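PDB 5HQJ: periplasmic binding protein/LacI transcriptional regulator from Burkholderia graminis C4D1M, which binds D-arabinose in its pyranose form and probably serves as the periplasmic sugar-binding component of an ABC transporter. Local coordinates for residues T72-Q75 / I76-L80; H279-A282 / Q283-Q287. All blocks are in the same frame, centred on the assembly; numbering follows the deposited sequence.

Interaction 1: T72-Q75 / I76-L80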
loop_
_atom_site.group_PDB
_atom_site.type_symbol
_atom_site.label_atom_id
_atom_site.label_comp_id
_atom_site.label_asym_id
_atom_site.label_seq_id
_atom_site.Cartn_x
_atom_site.Cartn_y
_atom_site.Cartn_z
ATOM N N THR A 72 10.115 -0.123 16.044
ATOM C CA THR A 72 11.154 -0.608 15.152
ATOM C C THR A 72 11.599 0.479 14.162
ATOM O O THR A 72 12.783 0.578 13.829
ATOM C CB THR A 72 10.689 -1.819 14.344
ATOM O OG1 THR A 72 10.049 -2.781 15.202
ATOM C CG2 THR A 72 11.895 -2.443 13.639
ATOM N N GLN A 73 10.651 1.290 13.704
ATOM C CA GLN A 73 10.980 2.354 12.748
ATOM C C GLN A 73 11.550 3.589 13.447
ATOM O O GLN A 73 12.306 4.337 12.848
ATOM C CB GLN A 73 9.751 2.740 11.906
ATOM C CG GLN A 73 9.509 1.848 10.659
ATOM C CD GLN A 73 8.312 2.312 9.828
ATOM O OE1 GLN A 73 7.406 2.949 10.339
ATOM N NE2 GLN A 73 8.323 2.000 8.535
ATOM N N VAL A 74 11.226 3.797 14.723
ATOM C CA VAL A 74 11.861 4.890 15.460
ATOM C C VAL A 74 13.366 4.614 15.596
ATOM O O VAL A 74 14.188 5.495 15.355
ATOM C CB VAL A 74 11.217 5.104 16.864
ATOM C CG1 VAL A 74 11.900 6.244 17.616
ATOM C CG2 VAL A 74 9.740 5.409 16.716
ATOM N N GLN A 75 13.728 3.386 15.961
ATOM C CA GLN A 75 15.136 3.040 16.117
ATOM C C GLN A 75 15.906 3.318 14.834
ATOM O O GLN A 75 17.015 3.861 14.880
ATOM C CB GLN A 75 15.298 1.568 16.525
ATOM C CG GLN A 75 15.081 1.326 18.007
ATOM C CD GLN A 75 16.043 2.127 18.870
ATOM O OE1 GLN A 75 17.259 2.078 18.669
ATOM N NE2 GLN A 75 15.499 2.898 19.815
ATOM N N ILE A 76 15.308 2.989 13.691
ATOM C CA ILE A 76 15.978 3.197 12.404
ATOM C C ILE A 76 16.256 4.672 12.137
ATOM O O ILE A 76 17.331 5.034 11.657
ATOM C CB ILE A 76 15.161 2.629 11.237
ATOM C CG1 ILE A 76 15.151 1.102 11.306
ATOM C CG2 ILE A 76 15.767 3.078 9.903
ATOM C CD1 ILE A 76 14.227 0.434 10.298
ATOM N N ILE A 77 15.294 5.531 12.448
ATOM C CA ILE A 77 15.471 6.954 12.194
ATOM C C ILE A 77 16.546 7.546 13.125
ATOM O O ILE A 77 17.339 8.371 12.683
ATOM C CB ILE A 77 14.112 7.719 12.313
ATOM C CG1 ILE A 77 13.154 7.225 11.215
ATOM C CG2 ILE A 77 14.319 9.216 12.143
ATOM C CD1 ILE A 77 11.701 7.508 11.468
ATOM N N GLU A 78 16.644 7.082 14.370
ATOM C CA GLU A 78 17.687 7.597 15.265
ATOM C C GLU A 78 19.088 7.279 14.739
ATOM O O GLU A 78 19.969 8.144 14.765
ATOM C CB GLU A 78 17.525 7.040 16.683
ATOM C CG GLU A 78 16.092 7.086 17.187
ATOM C CD GLU A 78 15.986 7.223 18.685
ATOM O OE1 GLU A 78 16.521 6.343 19.401
ATOM O OE2 GLU A 78 15.358 8.211 19.142
ATOM N N ASP A 79 19.293 6.053 14.254
ATOM C CA ASP A 79 20.558 5.685 13.615
ATOM C C ASP A 79 20.883 6.634 12.478
ATOM O O ASP A 79 22.008 7.105 12.344
ATOM C CB ASP A 79 20.510 4.260 13.074
ATOM C CG ASP A 79 20.378 3.219 14.159
ATOM O OD1 ASP A 79 20.949 2.122 13.987
ATOM O OD2 ASP A 79 19.707 3.489 15.179
ATOM N N LEU A 80 19.878 6.906 11.652
ATOM C CA LEU A 80 20.060 7.772 10.506
ATOM C C LEU A 80 20.388 9.185 10.938
ATOM O O LEU A 80 21.220 9.843 10.320
ATOM C CB LEU A 80 18.810 7.745 9.621
ATOM C CG LEU A 80 18.563 6.398 8.902
ATOM C CD1 LEU A 80 17.267 6.415 8.095
ATOM C CD2 LEU A 80 19.713 5.998 7.987
#

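Interaction 2: H279-A282 / Q283-Q287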
loop_
_atom_site.group_PDB
_atom_site.type_symbol
_atom_site.label_atom_id
_atom_site.label_comp_id
_atom_site.label_asym_id
_atom_site.label_seq_id
_atom_site.Cartn_x
_atom_site.Cartn_y
_atom_site.Cartn_z
ATOM N N HIS A 279 12.728 13.930 -4.943
ATOM C CA HIS A 279 12.342 15.044 -4.097
ATOM C C HIS A 279 13.230 15.167 -2.857
ATOM O O HIS A 279 13.500 16.278 -2.404
ATOM C CB HIS A 279 10.870 14.918 -3.738
ATOM C CG HIS A 279 9.980 15.357 -4.857
ATOM N ND1 HIS A 279 9.708 16.694 -5.115
ATOM C CD2 HIS A 279 9.368 14.653 -5.834
ATOM C CE1 HIS A 279 8.926 16.775 -6.176
ATOM N NE2 HIS A 279 8.694 15.551 -6.630
ATOM N N LEU A 280 13.724 14.054 -2.329
ATOM C CA LEU A 280 14.677 14.168 -1.234
ATOM C C LEU A 280 15.904 14.935 -1.728
ATOM O O LEU A 280 16.355 15.898 -1.097
ATOM C CB LEU A 280 15.071 12.798 -0.701
ATOM C CG LEU A 280 14.149 12.164 0.355
ATOM C CD1 LEU A 280 14.730 10.841 0.841
ATOM C CD2 LEU A 280 13.901 13.092 1.551
ATOM N N VAL A 281 16.436 14.537 -2.877
ATOM C CA VAL A 281 17.636 15.176 -3.390
ATOM C C VAL A 281 17.398 16.665 -3.638
ATOM O O VAL A 281 18.240 17.506 -3.317
ATOM C CB VAL A 281 18.133 14.517 -4.700
ATOM C CG1 VAL A 281 19.266 15.345 -5.299
ATOM C CG2 VAL A 281 18.589 13.095 -4.442
ATOM N N ALA A 282 16.252 16.997 -4.216
ATOM C CA ALA A 282 15.950 18.389 -4.504
ATOM C C ALA A 282 15.819 19.221 -3.225
ATOM O O ALA A 282 16.191 20.396 -3.205
ATOM C CB ALA A 282 14.690 18.484 -5.312
ATOM N N GLN A 283 15.282 18.619 -2.169
ATOM C CA GLN A 283 15.123 19.317 -0.899
ATOM C C GLN A 283 16.480 19.482 -0.224
ATOM O O GLN A 283 16.797 20.553 0.281
ATOM C CB GLN A 283 14.154 18.571 0.013
ATOM C CG GLN A 283 12.670 18.654 -0.458
ATOM C CD GLN A 283 11.754 17.737 0.346
ATOM O OE1 GLN A 283 12.153 17.212 1.384
ATOM N NE2 GLN A 283 10.529 17.528 -0.139
ATOM N N ILE A 284 17.272 18.412 -0.244
ATOM C CA ILE A 284 18.627 18.434 0.289
ATOM C C ILE A 284 19.452 19.519 -0.391
ATOM O O ILE A 284 20.191 20.253 0.266
ATOM C CB ILE A 284 19.316 17.067 0.102
ATOM C CG1 ILE A 284 18.658 16.023 1.005
ATOM C CG2 ILE A 284 20.811 17.166 0.407
ATOM C CD1 ILE A 284 18.972 14.608 0.653
ATOM N N GLN A 285 19.320 19.624 -1.708
ATOM C CA GLN A 285 20.114 20.579 -2.461
ATOM C C GLN A 285 19.450 21.963 -2.571
ATOM O O GLN A 285 19.890 22.811 -3.346
ATOM C CB GLN A 285 20.419 20.009 -3.845
ATOM C CG GLN A 285 21.755 19.292 -3.900
ATOM C CD GLN A 285 22.121 18.814 -5.291
ATOM O OE1 GLN A 285 21.287 18.795 -6.198
ATOM N NE2 GLN A 285 23.382 18.426 -5.466
ATOM N N GLY A 286 18.403 22.189 -1.780
ATOM C CA GLY A 286 17.823 23.515 -1.624
ATOM C C GLY A 286 17.101 24.125 -2.818
ATOM O O GLY A 286 17.060 25.349 -2.949
ATOM N N GLN A 287 16.518 23.303 -3.685
ATOM C CA GLN A 287 15.763 23.843 -4.814
ATOM C C GLN A 287 14.402 23.189 -4.965
ATOM O O GLN A 287 13.847 23.134 -6.058
ATOM C CB GLN A 287 16.571 23.710 -6.107
ATOM C CG GLN A 287 17.190 22.349 -6.356
ATOM C CD GLN A 287 18.471 22.447 -7.179
ATOM O OE1 GLN A 287 19.139 23.483 -7.186
ATOM N NE2 GLN A 287 18.819 21.368 -7.871
#

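Interaction 1: T72-Q75 / I76-L80
Q75 and E78 meet one turn apart on the outer side of helix 71-82, where NE2 of Q75 lies 3.6 Å from OE1 of E78. The amide and carboxylate planes are turned 70° against each other and the two side chains cross at a slant, a loose approach of polar ends. Q75 folds there because its chain bends at chi2 (-59°), whereas E78 runs extended beyond CG. The stem of E78 packs more closely than its end: CG lies 3.1 Å from V74 O, the same carbonyl oxygen that accepts the E78 backbone N-H. The other carboxylate oxygen, OE2, forms a salt bridge with R104 on helix 99-106, which would help to hold the carboxylate in this direction. D79 behaves differently. Its OD2 sits 2.7 Å from Q75 O, and both atoms are acceptors, so this is a close, unbonded approach; the backbone N of D79 binds that carbonyl, at 3.2 Å. On the inner side the isoleucines lean back over carbonyls of the preceding turn. With CG1 anti to the carbonyl carbon (chi1 -64°), I77 brings that atom to 3.4 Å from Q73 O, and I76 CG1 lies 3.5 Å from T72 O. I77 reaches V101 and M102 as well as I88, while I76 rests on I34, so this face seats the helix on the sheet and on its neighbouring helix. The Q73 amide turns inward to S91 O, its side chain about 10 Å from the bound arabinopyranose. The chemistry is thus divided: isoleucine branches lie against backbone carbonyl oxygens on the side turned to the sheet, and on the outer side a paired carboxylate contrasts with the crowded oxygens of D79 and Q75, whose proximity, if the modelled position of OD2 holds, might raise the aspartate's pKa.

Interaction 2: H279-A282 / Q283-Q287
I284 packs back against L280 in the last turn of helix 269-284, and this is the close part of the contact. Its CG1, placed anti to the carbonyl carbon by a chi1 of -69°, comes to 3.1 Å from L280 O, while the backbone N of I284 binds the same oxygen at 2.8 Å with a nearly straight N-H (171°). Q283 repeats the pattern one residue earlier: its CG passes 3.2 Å from H279 O, which also accepts the Q283 N-H. The Q283 chain then extends past H279, and NE2 is held by E288 and S125; the imidazole ND1 of H279 bonds to E288 too, so one glutamate just beyond the helix engages both side chains. L280 and I284 also touch strand 111-115, at L113 and K111 respectively, which marks the side turned to the sheet. Packing is looser on the other side. V281 and Q285 lie side by side and point the same way, yet CG1 of V281 approaches OE1 of Q285 no nearer than 4.1 Å, and the amide nitrogen of Q285 is engaged by K24 O instead. G286 and Q287 are exposed, and the Q287 side chain comes near through CG alone, 3.8 Å from A282 O. That oxygen accepts the Q287 backbone N-H at 3.0 Å, and G286 N binds Q283 O at 3.1 Å. With G286 at positive phi (69°), a value that favours glycine, these two bonds define a Schellman motif, the classic C-terminal helix cap.

From the N terminus, the chain first enters interaction 1 within helix 71-82, which follows strand 59-62 and leads to strand 87-90. Much later, after five of the six strands of the other sheet, it reaches interaction 2 at the end of helix 269-284. Each contact spans only neighbouring turns of one helix, so neither closes a long loop; they stand in series, without nesting or crossing. The centres of interactions 1 and 2 are about 22 Å apart, and the nearest atoms of interactions 1 and 2 about 9 Å, with no touch. Both nevertheless border the same parallel sheet: residues 72-80 meet strands 30-34 and 87-90, whereas strand 111-115 is met by residues 279-287. The late helix thereby joins the first domain, before the chain continues to strand 294-295.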